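Local structure of spectinomycin 9-adenylyltransferase (Enterococcus faecalis, 6SXJ) at residues V96-P101 / P155-S160; H100-E105 / D129-L134; R190-M195 / N249-K254; A206-A211 / R221-V226. The protein catalyses the ATP-dependent adenylylation of spectinomycin on its 9-hydroxyl group, releasing diphosphate and thereby giving bacteria resistance to this antibiotic. All blocks are in the same frame, centred on the assembly; numbering follows the deposited sequence.

In the fold
Contacts 1 and 2 start from one continuous run of chain and share His100 and Pro101; their centres lie 9 Å apart. Trp98 packs on Thr131 and Leu134 of contact 2, and Ile157, from the chain leading into the C-terminal helices, packs on the same two residues. Contacts 3 and 4 lie within that helical part, centres 14 Å apart, with Leu193 of one packing on Ala206, Ala209 and Val210 of the other. Phe159 reaches Thr194 and so links contact 1 to contact 3, whereas contacts 2 and 4 are 27 Å apart between centres. In related nucleotidyltransferases ATP and antibiotic bind between the two domains, which contact 1 joins.

Contact 1 of 4, residues V96-P101 / P155-S160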
# COMPACT_ATOMS: atom_id res chain seq x y z
N VAL A 96 10.72 15.68 8.90
CA VAL A 96 11.18 17.05 8.70
C VAL A 96 12.69 17.08 8.96
O VAL A 96 13.15 16.54 9.95
CB VAL A 96 10.48 18.04 9.65
CG1 VAL A 96 8.97 18.07 9.39
CG2 VAL A 96 10.77 17.70 11.11
N PRO A 97 13.49 17.69 8.06
CA PRO A 97 13.07 18.20 6.75
C PRO A 97 12.71 17.04 5.82
O PRO A 97 13.28 15.96 5.98
CB PRO A 97 14.30 18.98 6.25
CG PRO A 97 15.46 18.37 6.98
CD PRO A 97 14.93 17.89 8.31
N TRP A 98 11.79 17.25 4.89
CA TRP A 98 11.37 16.14 4.03
C TRP A 98 12.58 15.59 3.28
O TRP A 98 13.41 16.34 2.76
CB TRP A 98 10.30 16.59 3.04
CG TRP A 98 10.00 15.51 2.04
CD1 TRP A 98 10.33 15.51 0.71
CD2 TRP A 98 9.34 14.27 2.28
NE1 TRP A 98 9.91 14.35 0.12
CE2 TRP A 98 9.30 13.57 1.06
CE3 TRP A 98 8.79 13.67 3.42
CZ2 TRP A 98 8.71 12.31 0.94
CZ3 TRP A 98 8.20 12.42 3.30
CH2 TRP A 98 8.17 11.75 2.07
N ASN A 99 12.67 14.26 3.22
CA ASN A 99 13.77 13.61 2.52
C ASN A 99 13.27 12.31 1.91
O ASN A 99 12.74 11.45 2.63
CB ASN A 99 14.94 13.32 3.47
CG ASN A 99 16.03 12.49 2.81
OD1 ASN A 99 16.01 11.26 2.87
ND2 ASN A 99 16.98 13.16 2.17
N HIS A 100 13.43 12.17 0.60
CA HIS A 100 13.10 10.91 -0.06
C HIS A 100 14.35 10.05 -0.18
O HIS A 100 15.39 10.54 -0.64
CB HIS A 100 12.52 11.17 -1.44
CG HIS A 100 12.26 9.91 -2.21
ND1 HIS A 100 11.17 9.10 -1.97
CD2 HIS A 100 12.95 9.33 -3.22
CE1 HIS A 100 11.20 8.07 -2.79
NE2 HIS A 100 12.27 8.19 -3.56
N PRO A 101 14.30 8.77 0.23
CA PRO A 101 13.14 8.04 0.76
C PRO A 101 12.92 8.30 2.26
O PRO A 101 13.88 8.54 2.98
CB PRO A 101 13.50 6.58 0.51
CG PRO A 101 15.00 6.54 0.59
CD PRO A 101 15.51 7.92 0.18
N PRO A 155 5.13 17.58 6.20
CA PRO A 155 5.57 18.67 5.33
C PRO A 155 5.02 18.51 3.92
O PRO A 155 4.56 17.44 3.53
CB PRO A 155 7.10 18.56 5.35
CG PRO A 155 7.36 17.09 5.59
CD PRO A 155 6.23 16.63 6.49
N ASP A 156 5.08 19.59 3.16
CA ASP A 156 4.79 19.50 1.74
C ASP A 156 5.72 18.48 1.11
O ASP A 156 6.93 18.48 1.37
CB ASP A 156 4.95 20.87 1.07
CG ASP A 156 3.99 21.90 1.62
OD1 ASP A 156 3.11 21.54 2.44
OD2 ASP A 156 4.10 23.09 1.24
N ILE A 157 5.17 17.57 0.32
CA ILE A 157 5.96 16.52 -0.32
C ILE A 157 6.04 16.86 -1.81
O ILE A 157 5.01 16.83 -2.50
CB ILE A 157 5.36 15.13 -0.09
CG1 ILE A 157 5.13 14.90 1.40
CG2 ILE A 157 6.30 14.06 -0.65
CD1 ILE A 157 4.42 13.59 1.71
N PRO A 158 7.21 17.17 -2.34
CA PRO A 158 7.30 17.51 -3.77
C PRO A 158 6.87 16.33 -4.63
O PRO A 158 7.28 15.19 -4.40
CB PRO A 158 8.79 17.84 -3.97
CG PRO A 158 9.49 17.06 -2.90
CD PRO A 158 8.55 17.07 -1.72
N PHE A 159 6.02 16.61 -5.61
CA PHE A 159 5.62 15.55 -6.53
C PHE A 159 6.81 14.97 -7.27
O PHE A 159 6.74 13.82 -7.73
CB PHE A 159 4.59 16.07 -7.52
CG PHE A 159 4.08 15.02 -8.45
CD1 PHE A 159 4.60 14.91 -9.73
CD2 PHE A 159 3.09 14.14 -8.06
CE1 PHE A 159 4.13 13.95 -10.60
CE2 PHE A 159 2.62 13.17 -8.92
CZ PHE A 159 3.14 13.08 -10.20
N SER A 160 7.89 15.73 -7.41
CA SER A 160 9.09 15.19 -8.03
C SER A 160 9.59 13.97 -7.27
O SER A 160 10.04 12.98 -7.87
CB SER A 160 10.18 16.26 -8.11
OG SER A 160 10.77 16.50 -6.84
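Ile157 lies over one face of the Trp98 indole. Its CG1 stands 4.2 Å from the centroid of the six-membered ring and only 2° off the ring normal, a CH-pi contact, while the CG2 branch sits nearer the rim, 3.4 Å from CZ2 of Trp98. A branched aliphatic chain suits this position because both arms can spread over a wide aromatic surface. Two prolines meet the rest of the tryptophan. CG of Pro155 comes to 3.9 Å from CB of Trp98, and the CD of Pro158 approaches the pyrrole end obliquely, 3.4 Å from CD1. Further along, CG1 of Val96 reaches CD of Pro155 at 4.2 Å. No hydrogen bond joins the two segments, so their fit rests on apolar shape. The contact joins a loop of the nucleotidyltransferase domain, between strands 85-91 and 103-108, to the chain entering helix 159-173, with Pro158 as its N-cap residue. Trp98 reaches across because its CG is trans to the amide nitrogen (chi1 172°). The indole nitrogen, its one polar atom, gives its hydrogen bond to Asp161 in the first turn of that helix, which helps fix the rotation of the ring. On the opposite face of the indole lies the backbone N of His100, and Thr131 and Leu134 of helix 130-139 also pack against the ring. A cis peptide bond before Pro97 shapes the loop just ahead of Trp98.

Contact 2 of 4, residues H100-E105 / D129-L134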
# COMPACT_ATOMS: atom_id res chain seq x y z
N HIS A 100 13.43 12.17 0.60
CA HIS A 100 13.10 10.91 -0.06
C HIS A 100 14.35 10.05 -0.18
O HIS A 100 15.39 10.54 -0.64
CB HIS A 100 12.52 11.17 -1.44
CG HIS A 100 12.26 9.91 -2.21
ND1 HIS A 100 11.17 9.10 -1.97
CD2 HIS A 100 12.95 9.33 -3.22
CE1 HIS A 100 11.20 8.07 -2.79
NE2 HIS A 100 12.27 8.19 -3.56
N PRO A 101 14.30 8.77 0.23
CA PRO A 101 13.14 8.04 0.76
C PRO A 101 12.92 8.30 2.26
O PRO A 101 13.88 8.54 2.98
CB PRO A 101 13.50 6.58 0.51
CG PRO A 101 15.00 6.54 0.59
CD PRO A 101 15.51 7.92 0.18
N PRO A 102 11.66 8.25 2.71
CA PRO A 102 11.37 8.63 4.10
C PRO A 102 11.59 7.48 5.07
O PRO A 102 11.68 6.30 4.70
CB PRO A 102 9.90 9.04 4.05
CG PRO A 102 9.32 8.23 2.92
CD PRO A 102 10.44 7.97 1.94
N LYS A 103 11.68 7.85 6.35
CA LYS A 103 11.85 6.88 7.41
C LYS A 103 10.51 6.29 7.84
O LYS A 103 9.51 7.01 7.97
CB LYS A 103 12.55 7.52 8.61
CG LYS A 103 14.04 7.83 8.39
CD LYS A 103 14.54 8.85 9.41
CE LYS A 103 15.66 9.74 8.87
NZ LYS A 103 15.50 11.17 9.29
N GLN A 104 10.50 4.98 8.06
CA GLN A 104 9.33 4.20 8.41
C GLN A 104 9.64 3.44 9.69
O GLN A 104 10.60 2.67 9.73
CB GLN A 104 8.97 3.24 7.27
CG GLN A 104 7.91 2.20 7.62
CD GLN A 104 7.59 1.28 6.45
OE1 GLN A 104 7.03 1.71 5.44
NE2 GLN A 104 7.96 0.01 6.58
N GLU A 105 8.81 3.64 10.71
CA GLU A 105 9.08 3.09 12.04
C GLU A 105 8.59 1.66 12.21
O GLU A 105 9.15 0.92 13.03
CB GLU A 105 8.42 3.97 13.11
CG GLU A 105 8.42 3.36 14.51
CD GLU A 105 9.80 3.38 15.14
OE1 GLU A 105 10.71 3.97 14.54
OE2 GLU A 105 9.99 2.82 16.24
N ASP A 129 8.55 3.62 -1.24
CA ASP A 129 7.14 3.51 -1.55
C ASP A 129 6.29 4.34 -0.60
O ASP A 129 5.19 4.78 -0.97
CB ASP A 129 6.70 2.05 -1.50
CG ASP A 129 7.02 1.30 -2.78
OD1 ASP A 129 6.99 1.93 -3.86
OD2 ASP A 129 7.31 0.09 -2.71
N LEU A 130 6.76 4.56 0.63
CA LEU A 130 6.02 5.36 1.58
C LEU A 130 5.84 6.80 1.10
O LEU A 130 4.90 7.48 1.54
CB LEU A 130 6.73 5.34 2.94
CG LEU A 130 6.12 6.17 4.06
CD1 LEU A 130 4.72 5.69 4.43
CD2 LEU A 130 7.04 6.13 5.26
N THR A 131 6.70 7.27 0.21
CA THR A 131 6.50 8.61 -0.34
C THR A 131 5.21 8.69 -1.15
O THR A 131 4.56 9.74 -1.18
CB THR A 131 7.70 9.01 -1.20
OG1 THR A 131 8.83 9.27 -0.36
CG2 THR A 131 7.38 10.27 -2.01
N ILE A 132 4.85 7.61 -1.83
CA ILE A 132 3.60 7.59 -2.58
C ILE A 132 2.41 7.46 -1.64
O ILE A 132 1.33 8.01 -1.91
CB ILE A 132 3.63 6.45 -3.61
CG1 ILE A 132 4.94 6.49 -4.40
CG2 ILE A 132 2.45 6.53 -4.55
CD1 ILE A 132 5.20 5.23 -5.21
N MET A 133 2.58 6.73 -0.54
CA MET A 133 1.52 6.59 0.44
C MET A 133 1.23 7.91 1.13
O MET A 133 0.08 8.36 1.17
CB MET A 133 1.91 5.52 1.46
CG MET A 133 2.40 4.23 0.84
SD MET A 133 2.99 3.03 2.03
CE MET A 133 1.81 3.24 3.38
N LEU A 134 2.27 8.55 1.67
CA LEU A 134 2.09 9.84 2.32
C LEU A 134 1.50 10.86 1.35
O LEU A 134 0.68 11.70 1.74
CB LEU A 134 3.42 10.33 2.89
CG LEU A 134 4.09 9.43 3.93
CD1 LEU A 134 5.42 10.02 4.38
CD2 LEU A 134 3.17 9.22 5.12
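Folded back beside its own carbonyl carbon (chi1 176°), CG of His100 carries the imidazole toward Thr131, whose OG1 is turned opposite the carbonyl carbon (chi1 -71°) to meet it. ND1 of His100 and OG1 of Thr131 form a hydrogen bond of 2.8 Å at 162°; the hydroxyl lies at the ring edge, in its plane, and either group could donate. Pro101, after a cis peptide bond, lays its CB over the centre of one imidazole face. Pro102 crowds the same hydroxyl, its CD 3.1 Å from OG1 of Thr131. Its CG also meets CD2 of Leu130 at 3.9 Å. That methyl packs as well against CB of Gln104, 4.0 Å away, so leucine fills the angle between strand and helix with a compact branched tip. Gln104 sends its amide past this apolar patch to hydrogen-bond Asn127. His100 touches helix 159-173 too, through Asp161, Arg164 and Ala165. Leu130 and Leu134 face Ile90 of strand 85-91, the neighbour of strand 103-108. The arrangement is that of a helix covering one face of the mixed beta-sheet, as expected of the alpha/beta core of a nucleotidyltransferase domain.

Contact 3 of 4, residues R190-M195 / N249-K254; sequences RMILTM and NNRLKK
Leu252 leaves its helix at the flank, but its end swings in against Met191 and Ile192, where CB and both terminal methyls find partners. CB lies 3.8 Å from CG1 of Ile192. CG, which points away from the main-chain nitrogen (chi1 173°), is the branch point: CD1 comes to 4.0 Å from the backbone O of Met191 and, more loosely, to 4.4 Å from SD of Met195, while CD2 rests 3.9 Å from SD of Met191. Leucine fits because its two terminal methyls can enter neighbouring niches at once, each faced by one methionine sulfur. Met191, extended beyond CG, crosses the leucine at a slant, its end leading away from the facing helix. Ile192 also serves a second residue. Its CG2 meets NH1 of Arg251 at 3.7 Å and its CD1 meets CD of Arg251 at the same separation, the two side chains crossing at about a right angle. The arginine thus touches the isoleucine with CD and, obliquely, with its guanidinium end, and its NE hydrogen-bonds Tyr247 one turn earlier. The two helix segments run nearly parallel, at 14° with axes 9.7 Å apart. Met191 and Met195 also touch helix 159-173, at Ser169, Ser170 and Arg163, while Leu193 turns to helix 203-212, so helix 181-196 is packed between several partners in the helical C-terminal domain.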
# COMPACT_ATOMS: atom_id res chain seq x y z
N ARG A 190 -1.39 1.15 -12.77
CA ARG A 190 -1.59 2.20 -11.77
C ARG A 190 -0.47 3.23 -11.86
O ARG A 190 -0.72 4.44 -11.90
CB ARG A 190 -1.64 1.58 -10.37
CG ARG A 190 -2.12 2.53 -9.28
CD ARG A 190 -1.92 1.95 -7.88
NE ARG A 190 -0.51 1.82 -7.51
CZ ARG A 190 0.30 2.84 -7.21
NH1 ARG A 190 -0.15 4.09 -7.24
NH2 ARG A 190 1.56 2.60 -6.88
N MET A 191 0.78 2.75 -11.92
CA MET A 191 1.94 3.65 -11.96
C MET A 191 1.84 4.65 -13.10
O MET A 191 2.22 5.82 -12.95
CB MET A 191 3.22 2.83 -12.14
CG MET A 191 3.75 2.15 -10.90
SD MET A 191 5.40 1.56 -11.24
CE MET A 191 6.01 1.17 -9.62
N ILE A 192 1.33 4.21 -14.25
CA ILE A 192 1.30 5.06 -15.43
C ILE A 192 0.26 6.17 -15.27
O ILE A 192 0.52 7.35 -15.53
CB ILE A 192 1.03 4.21 -16.69
CG1 ILE A 192 2.31 3.46 -17.09
CG2 ILE A 192 0.54 5.10 -17.83
CD1 ILE A 192 2.06 2.31 -18.03
N LEU A 193 -0.93 5.79 -14.79
CA LEU A 193 -1.98 6.78 -14.58
C LEU A 193 -1.50 7.91 -13.68
O LEU A 193 -1.57 9.08 -14.07
CB LEU A 193 -3.21 6.10 -13.99
CG LEU A 193 -4.04 5.35 -15.04
CD1 LEU A 193 -5.22 4.63 -14.43
CD2 LEU A 193 -4.48 6.29 -16.15
N THR A 194 -0.97 7.57 -12.49
CA THR A 194 -0.64 8.59 -11.52
C THR A 194 0.49 9.50 -12.01
O THR A 194 0.48 10.69 -11.68
CB THR A 194 -0.30 7.97 -10.17
OG1 THR A 194 0.29 8.98 -9.36
CG2 THR A 194 0.63 6.80 -10.31
N MET A 195 1.40 9.01 -12.86
CA MET A 195 2.45 9.90 -13.33
C MET A 195 1.97 10.88 -14.37
O MET A 195 2.60 11.93 -14.51
CB MET A 195 3.64 9.15 -13.90
CG MET A 195 4.81 10.02 -14.15
SD MET A 195 6.38 9.34 -13.63
CE MET A 195 6.23 9.53 -11.90
N ASN A 249 6.57 -0.69 -19.04
CA ASN A 249 7.73 0.01 -18.50
C ASN A 249 8.18 1.11 -19.45
O ASN A 249 8.40 2.26 -19.03
CB ASN A 249 8.86 -0.99 -18.24
CG ASN A 249 10.01 -0.38 -17.46
OD1 ASN A 249 9.79 0.28 -16.44
ND2 ASN A 249 11.22 -0.59 -17.93
N ASN A 250 8.34 0.79 -20.73
CA ASN A 250 8.75 1.81 -21.69
C ASN A 250 7.72 2.93 -21.77
O ASN A 250 8.07 4.11 -21.71
CB ASN A 250 8.99 1.17 -23.06
CG ASN A 250 10.30 0.37 -23.11
OD1 ASN A 250 10.31 -0.80 -23.50
ND2 ASN A 250 11.40 1.01 -22.71
N ARG A 251 6.44 2.57 -21.89
CA ARG A 251 5.38 3.58 -21.83
C ARG A 251 5.55 4.47 -20.60
O ARG A 251 5.40 5.69 -20.68
CB ARG A 251 4.02 2.88 -21.81
CG ARG A 251 2.81 3.77 -22.02
CD ARG A 251 1.55 2.99 -21.63
NE ARG A 251 0.37 3.34 -22.41
CZ ARG A 251 -0.26 4.51 -22.32
NH1 ARG A 251 0.20 5.45 -21.50
NH2 ARG A 251 -1.33 4.74 -23.05
N LEU A 252 5.88 3.86 -19.45
CA LEU A 252 6.06 4.63 -18.23
C LEU A 252 7.32 5.50 -18.31
O LEU A 252 7.30 6.66 -17.88
CB LEU A 252 6.14 3.69 -17.04
CG LEU A 252 6.50 4.24 -15.66
CD1 LEU A 252 5.53 5.32 -15.21
CD2 LEU A 252 6.54 3.09 -14.64
N LYS A 253 8.41 4.95 -18.85
CA LYS A 253 9.66 5.70 -18.91
C LYS A 253 9.55 6.98 -19.71
O LYS A 253 10.40 7.87 -19.57
CB LYS A 253 10.77 4.81 -19.49
CG LYS A 253 11.41 3.87 -18.49
CD LYS A 253 11.89 2.59 -19.17
CE LYS A 253 13.40 2.59 -19.40
NZ LYS A 253 13.85 1.40 -20.21
N LYS A 254 8.53 7.11 -20.56
CA LYS A 254 8.24 8.36 -21.26
C LYS A 254 7.43 9.33 -20.40
O LYS A 254 6.88 10.29 -20.94
CB LYS A 254 7.48 8.08 -22.56
CG LYS A 254 8.01 6.90 -23.37
CD LYS A 254 9.51 7.04 -23.64
CE LYS A 254 10.31 5.95 -22.92
NZ LYS A 254 11.70 6.38 -22.58

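Contact 4 of 4, residues A206-A211 / R221-V226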
# COMPACT_ATOMS: atom_id res chain seq x y z
N ALA A 206 -7.46 0.77 -12.83
CA ALA A 206 -6.32 1.22 -13.62
C ALA A 206 -5.99 0.23 -14.73
O ALA A 206 -5.55 0.63 -15.81
CB ALA A 206 -5.10 1.42 -12.71
N GLY A 207 -6.23 -1.07 -14.49
CA GLY A 207 -5.92 -2.06 -15.51
C GLY A 207 -6.76 -1.92 -16.76
O GLY A 207 -6.25 -1.96 -17.88
N ASN A 208 -8.08 -1.77 -16.59
CA ASN A 208 -8.95 -1.59 -17.74
C ASN A 208 -8.84 -0.20 -18.36
O ASN A 208 -9.15 -0.04 -19.54
CB ASN A 208 -10.40 -1.86 -17.34
CG ASN A 208 -10.54 -3.13 -16.51
OD1 ASN A 208 -9.79 -3.35 -15.56
ND2 ASN A 208 -11.50 -3.98 -16.87
N ALA A 209 -8.38 0.80 -17.60
CA ALA A 209 -8.15 2.11 -18.18
C ALA A 209 -6.91 2.12 -19.06
O ALA A 209 -6.91 2.73 -20.14
CB ALA A 209 -8.03 3.16 -17.08
N VAL A 210 -5.84 1.44 -18.63
CA VAL A 210 -4.61 1.43 -19.42
C VAL A 210 -4.71 0.42 -20.56
O VAL A 210 -4.20 0.67 -21.66
CB VAL A 210 -3.39 1.13 -18.52
CG1 VAL A 210 -2.10 1.22 -19.34
CG2 VAL A 210 -3.35 2.09 -17.35
N ALA A 211 -5.35 -0.73 -20.32
CA ALA A 211 -5.52 -1.72 -21.38
C ALA A 211 -6.21 -1.12 -22.59
O ALA A 211 -5.89 -1.46 -23.74
CB ALA A 211 -6.31 -2.92 -20.85
N ARG A 221 -3.53 -9.30 -22.30
CA ARG A 221 -2.86 -9.77 -21.09
C ARG A 221 -3.20 -8.91 -19.88
O ARG A 221 -3.32 -9.43 -18.76
CB ARG A 221 -1.35 -9.83 -21.31
CG ARG A 221 -0.88 -11.05 -22.12
CD ARG A 221 0.64 -11.18 -22.16
NE ARG A 221 1.27 -10.22 -23.06
CZ ARG A 221 1.61 -10.47 -24.32
NH1 ARG A 221 1.38 -11.67 -24.85
NH2 ARG A 221 2.18 -9.53 -25.07
N ILE A 222 -3.37 -7.60 -20.08
CA ILE A 222 -3.70 -6.72 -18.96
C ILE A 222 -5.08 -7.06 -18.40
O ILE A 222 -5.28 -7.08 -17.18
CB ILE A 222 -3.62 -5.25 -19.40
CG1 ILE A 222 -2.16 -4.85 -19.63
CG2 ILE A 222 -4.28 -4.35 -18.36
CD1 ILE A 222 -1.95 -3.40 -20.07
N LEU A 223 -6.05 -7.32 -19.28
CA LEU A 223 -7.38 -7.69 -18.82
C LEU A 223 -7.40 -9.07 -18.18
O LEU A 223 -8.19 -9.32 -17.27
CB LEU A 223 -8.36 -7.61 -19.99
CG LEU A 223 -8.70 -6.18 -20.41
CD1 LEU A 223 -9.50 -6.17 -21.70
CD2 LEU A 223 -9.44 -5.46 -19.29
N LEU A 224 -6.52 -9.97 -18.62
CA LEU A 224 -6.40 -11.26 -17.94
C LEU A 224 -5.78 -11.11 -16.56
O LEU A 224 -5.91 -12.02 -15.73
CB LEU A 224 -5.58 -12.23 -18.80
CG LEU A 224 -6.48 -13.09 -19.70
CD1 LEU A 224 -6.85 -12.34 -20.98
CD2 LEU A 224 -5.83 -14.43 -20.02
N ALA A 225 -5.12 -9.98 -16.29
CA ALA A 225 -4.63 -9.70 -14.94
C ALA A 225 -5.75 -9.18 -14.04
O ALA A 225 -5.81 -9.52 -12.86
CB ALA A 225 -3.48 -8.69 -15.00
N VAL A 226 -6.65 -8.36 -14.59
CA VAL A 226 -7.79 -7.87 -13.81
C VAL A 226 -8.55 -9.05 -13.21
O VAL A 226 -8.85 -9.08 -12.02
CB VAL A 226 -8.71 -7.00 -14.68
CG1 VAL A 226 -9.95 -6.59 -13.90
CG2 VAL A 226 -7.95 -5.77 -15.18
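Ile222 lies against the small residues Gly207 and Ala211 of the facing helix, and Val226, one turn on, against Gly207 and Asn208. Because chi1 of Ile222 (-71°) sets CG1 beside the amide nitrogen, the CG2 branch is the one that extends across: it touches CB of Ala211 at 3.5 Å and approaches the backbone O of Gly207 at 3.1 Å, a tight fit for a carbon against a carbonyl. That oxygen meanwhile accepts the helical hydrogen bond from N of Ala211. Val226 brings its CG2 to 4.2 Å from CA of Gly207, an approach that the absence of a side chain on glycine permits. The same methyl is 3.9 Å from CG of Asn208, whose amide end bends from the helix flank toward the other helix. Asn208 and Leu223 cross at about a right angle, with CG of Asn208 3.8 Å from CD2 of Leu223. The leucine also meets the alanine, its CG lying 4.1 Å from CB of Ala211. The polar Asn208 and the partly exposed Leu223 lie at the outer side, with Ile222 and Val226 on the buried one. Ile222 continues inward to Cys189, Thr244 and Leu248 of helices 181-196 and 241-253. The segments run antiparallel at 168°, their axes 8.9 Å apart. Gly207 and Ala211, four apart, form a small-residue face that receives Ile222 and Val226, here within an antiparallel helical hairpin of the C-terminal helical bundle.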